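Local atomic coordinates of halohydrin epoxidase A (PDB entry 4Z9F), a protein that probably catalyses the reversible closure of vicinal halohydrins to epoxides with release of hydrogen halide, as a lyase of the Rossmann-like reductase clan. Residues N79-R84 / N182-P187; L89-T94 / Y143-G148; F131-V136 / A152-L157. The protein carries 1 engineered substitution. All coordinates share one frame; numbering follows the deposited sequence.

Interaction 1. Residues N79-R84 / N182-P187; sequences NDYIPR and NPTYFP
R84 and T184 carry the one direct hydrogen bond between 79-84 and 182-187. R84 NH1 donates to T184 O at 3.0 Å, with an N-H...O angle of 155°. The donor lies in the carbonyl plane, while the acceptor lies at the guanidinium edge, tilted a little from its plane. A bend at chi3 (63°) in the otherwise extended R84 chain carries NH1 to this carbonyl, and R84 CD rests 3.1 Å from the same T184 O. Van der Waals contacts flank the bond. The guanidinium has Y185 CD1 over one face, its plane 37° from that of the ring, and the aliphatic R84 CG meets Y185 CE1 at 4.0 Å. T184 CG2 lies over the centre of the Y185 ring, 3.7 Å above its plane, and also meets Y81 CD1 at 4.2 Å, so this methyl sits between two tyrosines. Both segments are loops at the C-terminal ends of parallel strands, 73-79 and 170-177, of a Rossmann-like sheet, the edge at which relatives of this fold usually place the active-site cleft. Within 182-187, an Asx turn shapes the chain: N182 OD1 accepts from T184 N (2.8 Å) and Y185 N (3.1 Å), both from the same face of the amide plane. N182 N bonds to F186 O and F186 N to N182 O, closing the loop. Hydrogen bonding and ring contacts also tie both segments to a third loop: T184 OG1 pairs with F12 N, the Y81 ring stacks on H11, and Y185 meets F12 edge-to-face.

Interaction 2. Residues L89-T94 / Y143-G148; sequences LPIEGT and YNPLYG
L146, P145 and I91 form the apolar centre of the contact between 89-94 and 143-148, with L89 alongside. The two delta methyls of L146 serve different neighbours. CD1 lies 3.5 Å from P90 O and meets T94 CG2 tip to tip at 4.1 Å, whereas CD2 approaches I91 CG1 at 4.4 Å. T94 turns its methyl to L146 with CG2 anti to the backbone N; its hydroxyl, OG1, donates back to P90 O. P145 offers its ring carbons to both I91 and L89. I91 lays CG1 and CD1 across the ring at an oblique angle, CD1 coming to 3.6 Å from P145 CB, with chi2 near extended (155°) carrying CD1 on to the ring. The other end of the ring, P145 CD, lies 3.3 Å from L89 O. That carbonyl also has a polar partner: a water donates to L89 O at 2.7 Å and accepts from Y147 N at 3.0 Å, thereby bridging the loop to the first turn of a helix. From I91 to T94 a type II beta turn, with G93 at its third position, reverses the chain. The arrangement pins the loop before helix 96-123 to the start of helix 147-165, with L146 and T94 both packed on I99 of the former and a second subunit supplying Q115 to I91 O and S160 to P145.

Interaction 3. Residues F131-V136 / A152-L157; sequences FITSSV and AATVAL
With chi1 at -69°, F131 sets CG anti to its carbonyl carbon, and its ring meets residues 152-157 of helix 147-165, where T154 answers with CG2 set anti to the backbone N. The resulting contact, F131 CD2 to T154 CG2, measures 3.8 Å, the two side chains crossing at about a right angle. One helical turn onward, L157 CD2 approaches F131 CE2 at 4.3 Å, so a methyl from each of two helix residues meets one of two adjacent ring carbons, both obliquely. T133 presents its atoms differently: at chi1 64° its OG1 stands between the backbone N and the carbonyl carbon, and CG2 takes the place anti to the carbonyl carbon. From there OG1 lies 3.6 Å from V155 CG2, while T133 CG2 passes T154 CG2 at 4.1 Å, the two threonines sliding past each other in opposite directions. V155 thus packs one methyl against both branches of T133, its CG2 also lying 4.0 Å from T133 CG2. Both threonine hydroxyls find their hydrogen-bond partners outside the two segments. T133 OG1 is hydrogen-bonded to I175 O on the adjacent strand and T154 OG1 to L106 O of helix 96-123, which satisfies these buried polar groups; methyls and the F131 ring pack between strand and helix. Further along the first segment, S134 OG accepts from V136 N at 3.3 Å, an ST turn that starts the chain into a short 3-10 segment. The same helix also packs against a second subunit, where A152 and A156 of one copy meet A156 and A152 of the other. Strand 127-132, helix 147-165 and strand 170-177 form a beta-alpha-beta unit, with strand-to-helix packing as in the Rossmann-like fold of short-chain dehydrogenases/reductases, to which this protein is related.

Interaction 3 is fully buried strand-to-helix packing, while interactions 1 and 2 are partly buried loop contacts. Their chemistry follows this placing: methyls and a ring meet in the core, an arginine grips a backbone carbonyl in interaction 1, and a bridging water accompanies apolar packing in interaction 2. Interactions 2 and 3 share helix 147-165, with V136 against Y147 and G148, and both reach the second subunit; no other chain touches the segments of interaction 1. Interactions 1 and 2, with centres about 17 Å apart, meet where Y185 OH lies 2.9 Å from Y147 OH, a probable hydrogen bond. Interaction 1 joins interaction 3 by N79 packing against I132 on neighbouring strands.

Interaction 1. Residues N79-R84 / N182-P187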
# COMPACT_ATOMS: atom_id res chain seq x y z
N ASN C 79 -10.10 -14.67 -16.04
CA ASN C 79 -10.04 -15.55 -14.88
C ASN C 79 -8.82 -16.45 -15.03
O ASN C 79 -8.90 -17.63 -15.38
CB ASN C 79 -11.35 -16.32 -14.77
CG ASN C 79 -11.30 -17.43 -13.76
OD1 ASN C 79 -11.11 -17.21 -12.56
ND2 ASN C 79 -11.50 -18.65 -14.24
N ASP C 80 -7.65 -15.88 -14.76
CA ASP C 80 -6.40 -16.59 -14.98
C ASP C 80 -6.06 -17.46 -13.78
O ASP C 80 -6.33 -17.08 -12.63
CB ASP C 80 -5.29 -15.60 -15.30
CG ASP C 80 -5.64 -14.71 -16.49
OD1 ASP C 80 -5.58 -15.22 -17.63
OD2 ASP C 80 -6.01 -13.53 -16.28
N TYR C 81 -5.48 -18.63 -14.05
CA TYR C 81 -5.14 -19.59 -13.01
C TYR C 81 -4.08 -20.52 -13.58
O TYR C 81 -3.87 -20.58 -14.80
CB TYR C 81 -6.37 -20.37 -12.54
CG TYR C 81 -6.49 -21.74 -13.17
CD1 TYR C 81 -6.22 -22.89 -12.44
CD2 TYR C 81 -6.85 -21.88 -14.51
CE1 TYR C 81 -6.32 -24.15 -13.02
CE2 TYR C 81 -6.95 -23.13 -15.09
CZ TYR C 81 -6.69 -24.26 -14.35
OH TYR C 81 -6.78 -25.50 -14.93
N ILE C 82 -3.38 -21.22 -12.70
CA ILE C 82 -2.44 -22.24 -13.13
C ILE C 82 -2.77 -23.50 -12.33
O ILE C 82 -3.22 -23.39 -11.17
CB ILE C 82 -0.98 -21.78 -12.97
CG1 ILE C 82 -0.01 -22.75 -13.66
CG2 ILE C 82 -0.61 -21.56 -11.49
CD1 ILE C 82 1.38 -22.20 -13.89
N PRO C 83 -2.67 -24.69 -12.91
CA PRO C 83 -3.03 -25.91 -12.17
C PRO C 83 -2.16 -26.07 -10.93
O PRO C 83 -0.94 -25.95 -10.98
CB PRO C 83 -2.80 -27.03 -13.19
CG PRO C 83 -3.07 -26.37 -14.52
CD PRO C 83 -2.51 -24.97 -14.36
N ARG C 84 -2.82 -26.32 -9.80
CA ARG C 84 -2.13 -26.68 -8.57
C ARG C 84 -1.24 -27.88 -8.80
O ARG C 84 -1.49 -28.67 -9.70
CB ARG C 84 -3.14 -27.00 -7.48
CG ARG C 84 -4.08 -25.88 -7.20
CD ARG C 84 -5.07 -26.29 -6.14
NE ARG C 84 -4.43 -26.59 -4.87
CZ ARG C 84 -5.09 -26.90 -3.76
NH1 ARG C 84 -6.42 -26.95 -3.77
NH2 ARG C 84 -4.44 -27.15 -2.62
N ASN C 182 -14.21 -22.19 -4.05
CA ASN C 182 -14.09 -22.32 -5.50
C ASN C 182 -13.39 -23.63 -5.80
O ASN C 182 -12.67 -24.16 -4.95
CB ASN C 182 -13.34 -21.12 -6.10
CG ASN C 182 -11.84 -21.21 -5.91
OD1 ASN C 182 -11.16 -21.89 -6.67
ND2 ASN C 182 -11.31 -20.49 -4.91
N PRO C 183 -13.60 -24.20 -7.00
CA PRO C 183 -13.08 -25.56 -7.26
C PRO C 183 -11.58 -25.66 -7.33
O PRO C 183 -11.05 -26.77 -7.19
CB PRO C 183 -13.71 -25.91 -8.62
CG PRO C 183 -13.88 -24.58 -9.28
CD PRO C 183 -14.34 -23.67 -8.16
N THR C 184 -10.85 -24.55 -7.53
CA THR C 184 -9.41 -24.65 -7.61
C THR C 184 -8.78 -24.69 -6.21
O THR C 184 -8.09 -25.65 -5.87
CB THR C 184 -8.83 -23.50 -8.42
OG1 THR C 184 -9.35 -23.57 -9.75
CG2 THR C 184 -7.32 -23.62 -8.48
N TYR C 185 -9.04 -23.68 -5.39
CA TYR C 185 -8.29 -23.54 -4.15
C TYR C 185 -9.05 -23.94 -2.89
O TYR C 185 -8.41 -24.34 -1.91
CB TYR C 185 -7.80 -22.10 -3.99
CG TYR C 185 -6.72 -21.75 -4.99
CD1 TYR C 185 -5.50 -22.41 -4.98
CD2 TYR C 185 -6.92 -20.76 -5.94
CE1 TYR C 185 -4.50 -22.10 -5.89
CE2 TYR C 185 -5.94 -20.44 -6.86
CZ TYR C 185 -4.72 -21.11 -6.82
OH TYR C 185 -3.72 -20.80 -7.72
N PHE C 186 -10.38 -23.84 -2.87
CA PHE C 186 -11.18 -24.16 -1.69
C PHE C 186 -12.47 -24.84 -2.13
O PHE C 186 -13.56 -24.30 -1.96
CB PHE C 186 -11.48 -22.91 -0.87
CG PHE C 186 -10.26 -22.27 -0.26
CD1 PHE C 186 -9.73 -22.76 0.93
CD2 PHE C 186 -9.65 -21.19 -0.87
CE1 PHE C 186 -8.59 -22.18 1.49
CE2 PHE C 186 -8.51 -20.60 -0.31
CZ PHE C 186 -7.99 -21.10 0.87
N PRO C 187 -12.37 -26.04 -2.69
CA PRO C 187 -13.60 -26.75 -3.08
C PRO C 187 -14.45 -27.06 -1.86
O PRO C 187 -13.95 -27.15 -0.73
CB PRO C 187 -13.08 -28.01 -3.77
CG PRO C 187 -11.72 -28.23 -3.20
CD PRO C 187 -11.17 -26.85 -2.94

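Interaction 2. Residues L89-T94 / Y143-G148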
# COMPACT_ATOMS: atom_id res chain seq x y z
N LEU C 89 4.89 -23.28 -5.99
CA LEU C 89 6.25 -23.59 -6.39
C LEU C 89 7.23 -22.68 -5.65
O LEU C 89 7.02 -21.45 -5.63
CB LEU C 89 6.44 -23.44 -7.90
CG LEU C 89 5.95 -24.65 -8.70
CD1 LEU C 89 5.86 -24.32 -10.18
CD2 LEU C 89 6.87 -25.84 -8.48
N PRO C 90 8.27 -23.22 -5.03
CA PRO C 90 9.30 -22.40 -4.39
C PRO C 90 10.31 -21.93 -5.42
O PRO C 90 10.28 -22.30 -6.59
CB PRO C 90 9.93 -23.38 -3.39
CG PRO C 90 9.83 -24.71 -4.09
CD PRO C 90 8.58 -24.66 -4.95
N ILE C 91 11.25 -21.10 -4.97
CA ILE C 91 12.29 -20.63 -5.89
C ILE C 91 13.33 -21.71 -6.14
O ILE C 91 13.69 -22.00 -7.29
CB ILE C 91 12.92 -19.34 -5.33
CG1 ILE C 91 11.85 -18.26 -5.20
CG2 ILE C 91 14.05 -18.88 -6.23
CD1 ILE C 91 12.20 -17.23 -4.17
N GLU C 92 13.83 -22.33 -5.07
CA GLU C 92 14.89 -23.32 -5.21
C GLU C 92 14.37 -24.61 -5.85
O GLU C 92 13.35 -25.15 -5.43
CB GLU C 92 15.49 -23.65 -3.85
CG GLU C 92 16.42 -22.62 -3.31
CD GLU C 92 17.08 -23.09 -2.04
OE1 GLU C 92 16.44 -23.00 -0.97
OE2 GLU C 92 18.23 -23.58 -2.12
N GLY C 93 15.08 -25.11 -6.85
CA GLY C 93 14.75 -26.40 -7.43
C GLY C 93 13.64 -26.39 -8.46
O GLY C 93 13.37 -27.44 -9.06
N THR C 94 12.98 -25.26 -8.68
CA THR C 94 11.94 -25.19 -9.69
C THR C 94 12.57 -24.98 -11.07
O THR C 94 13.49 -24.17 -11.23
CB THR C 94 10.95 -24.07 -9.36
OG1 THR C 94 10.31 -24.34 -8.11
CG2 THR C 94 9.88 -23.95 -10.44
N TYR C 143 4.85 -18.99 0.76
CA TYR C 143 4.82 -20.17 -0.09
C TYR C 143 4.42 -19.87 -1.52
O TYR C 143 4.25 -20.81 -2.31
CB TYR C 143 3.89 -21.22 0.52
CG TYR C 143 2.60 -20.67 1.09
CD1 TYR C 143 1.48 -20.48 0.29
CD2 TYR C 143 2.49 -20.36 2.45
CE1 TYR C 143 0.28 -19.99 0.81
CE2 TYR C 143 1.30 -19.87 2.99
CZ TYR C 143 0.20 -19.69 2.16
OH TYR C 143 -0.97 -19.20 2.68
N ASN C 144 4.30 -18.59 -1.89
CA ASN C 144 3.98 -18.17 -3.25
C ASN C 144 5.04 -17.23 -3.83
O ASN C 144 4.70 -16.14 -4.30
CB ASN C 144 2.61 -17.48 -3.30
CG ASN C 144 1.50 -18.32 -2.75
OD1 ASN C 144 0.80 -17.91 -1.81
ND2 ASN C 144 1.28 -19.49 -3.34
N PRO C 145 6.32 -17.63 -3.86
CA PRO C 145 7.35 -16.68 -4.30
C PRO C 145 7.49 -16.54 -5.81
O PRO C 145 8.27 -15.69 -6.26
CB PRO C 145 8.63 -17.26 -3.69
CG PRO C 145 8.38 -18.76 -3.72
CD PRO C 145 6.89 -18.95 -3.54
N LEU C 146 6.81 -17.36 -6.60
CA LEU C 146 6.77 -17.18 -8.05
C LEU C 146 5.39 -16.78 -8.53
O LEU C 146 5.26 -15.89 -9.37
CB LEU C 146 7.21 -18.46 -8.76
CG LEU C 146 8.65 -18.87 -8.45
CD1 LEU C 146 8.95 -20.23 -9.05
CD2 LEU C 146 9.62 -17.82 -8.99
N TYR C 147 4.37 -17.44 -7.96
CA TYR C 147 2.97 -17.11 -8.20
C TYR C 147 2.63 -15.69 -7.76
O TYR C 147 1.87 -14.99 -8.43
CB TYR C 147 2.11 -18.13 -7.44
CG TYR C 147 0.60 -18.03 -7.51
CD1 TYR C 147 -0.11 -17.43 -6.48
CD2 TYR C 147 -0.12 -18.62 -8.53
CE1 TYR C 147 -1.50 -17.38 -6.50
CE2 TYR C 147 -1.50 -18.56 -8.57
CZ TYR C 147 -2.19 -17.95 -7.54
OH TYR C 147 -3.56 -17.89 -7.56
N GLY C 148 3.17 -15.26 -6.62
CA GLY C 148 2.95 -13.91 -6.15
C GLY C 148 3.41 -12.86 -7.15
O GLY C 148 2.63 -12.00 -7.56
O HOH W 1 4.96 -19.77 -6.20

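Interaction 3. Residues F131-V136 / A152-L157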
# COMPACT_ATOMS: atom_id res chain seq x y z
N PHE C 131 -10.05 -8.63 -13.92
CA PHE C 131 -8.98 -9.61 -13.81
C PHE C 131 -9.10 -10.31 -12.47
O PHE C 131 -9.13 -9.66 -11.42
CB PHE C 131 -7.61 -8.94 -13.95
CG PHE C 131 -7.34 -8.42 -15.34
CD1 PHE C 131 -7.85 -7.20 -15.76
CD2 PHE C 131 -6.55 -9.15 -16.21
CE1 PHE C 131 -7.58 -6.72 -17.04
CE2 PHE C 131 -6.29 -8.68 -17.50
CZ PHE C 131 -6.80 -7.46 -17.91
N ILE C 132 -9.21 -11.64 -12.50
CA ILE C 132 -9.17 -12.42 -11.27
C ILE C 132 -7.72 -12.75 -10.98
O ILE C 132 -7.07 -13.44 -11.77
CB ILE C 132 -10.02 -13.70 -11.37
CG1 ILE C 132 -11.37 -13.41 -12.02
CG2 ILE C 132 -10.20 -14.32 -9.97
CD1 ILE C 132 -12.37 -12.57 -11.22
N THR C 133 -7.21 -12.23 -9.86
CA THR C 133 -5.80 -12.39 -9.54
C THR C 133 -5.71 -13.19 -8.24
O THR C 133 -6.14 -14.35 -8.20
CB THR C 133 -5.11 -11.02 -9.45
OG1 THR C 133 -5.66 -10.24 -8.38
CG2 THR C 133 -5.33 -10.25 -10.77
N SER C 134 -5.22 -12.57 -7.18
CA SER C 134 -5.04 -13.29 -5.92
C SER C 134 -4.76 -12.27 -4.84
O SER C 134 -4.31 -11.16 -5.12
CB SER C 134 -3.90 -14.30 -6.00
OG SER C 134 -3.68 -14.87 -4.72
N SER C 135 -5.01 -12.66 -3.58
CA SER C 135 -4.61 -11.78 -2.49
C SER C 135 -3.12 -11.47 -2.56
O SER C 135 -2.69 -10.37 -2.19
CB SER C 135 -4.96 -12.41 -1.14
OG SER C 135 -4.16 -13.54 -0.89
N VAL C 136 -2.31 -12.42 -3.05
CA VAL C 136 -0.86 -12.18 -3.13
C VAL C 136 -0.50 -11.22 -4.25
O VAL C 136 0.67 -10.88 -4.40
CB VAL C 136 -0.04 -13.48 -3.30
CG1 VAL C 136 -0.22 -14.38 -2.09
CG2 VAL C 136 -0.40 -14.21 -4.61
N ALA C 152 1.11 -10.13 -8.98
CA ALA C 152 1.32 -8.69 -8.76
C ALA C 152 1.53 -7.96 -10.08
O ALA C 152 1.13 -6.80 -10.21
CB ALA C 152 2.51 -8.46 -7.83
N ALA C 153 2.18 -8.59 -11.05
CA ALA C 153 2.34 -7.95 -12.35
C ALA C 153 0.98 -7.62 -12.95
O ALA C 153 0.78 -6.53 -13.50
CB ALA C 153 3.14 -8.84 -13.30
N THR C 154 0.01 -8.53 -12.84
CA THR C 154 -1.29 -8.32 -13.45
C THR C 154 -2.15 -7.33 -12.65
O THR C 154 -2.97 -6.61 -13.23
CB THR C 154 -1.99 -9.67 -13.63
OG1 THR C 154 -1.19 -10.48 -14.48
CG2 THR C 154 -3.34 -9.50 -14.24
N VAL C 155 -1.95 -7.25 -11.34
CA VAL C 155 -2.61 -6.17 -10.62
C VAL C 155 -2.05 -4.83 -11.08
O VAL C 155 -2.80 -3.87 -11.29
CB VAL C 155 -2.44 -6.36 -9.10
CG1 VAL C 155 -3.06 -5.19 -8.35
CG2 VAL C 155 -3.09 -7.68 -8.66
N ALA C 156 -0.73 -4.74 -11.24
CA ALA C 156 -0.10 -3.51 -11.71
C ALA C 156 -0.50 -3.19 -13.14
O ALA C 156 -0.56 -2.01 -13.52
CB ALA C 156 1.43 -3.64 -11.61
N LEU C 157 -0.76 -4.21 -13.95
CA LEU C 157 -1.28 -3.96 -15.30
C LEU C 157 -2.63 -3.27 -15.23
O LEU C 157 -2.87 -2.28 -15.94
CB LEU C 157 -1.37 -5.27 -16.07
CG LEU C 157 -2.13 -5.26 -17.41
CD1 LEU C 157 -1.27 -4.64 -18.49
CD2 LEU C 157 -2.52 -6.69 -17.77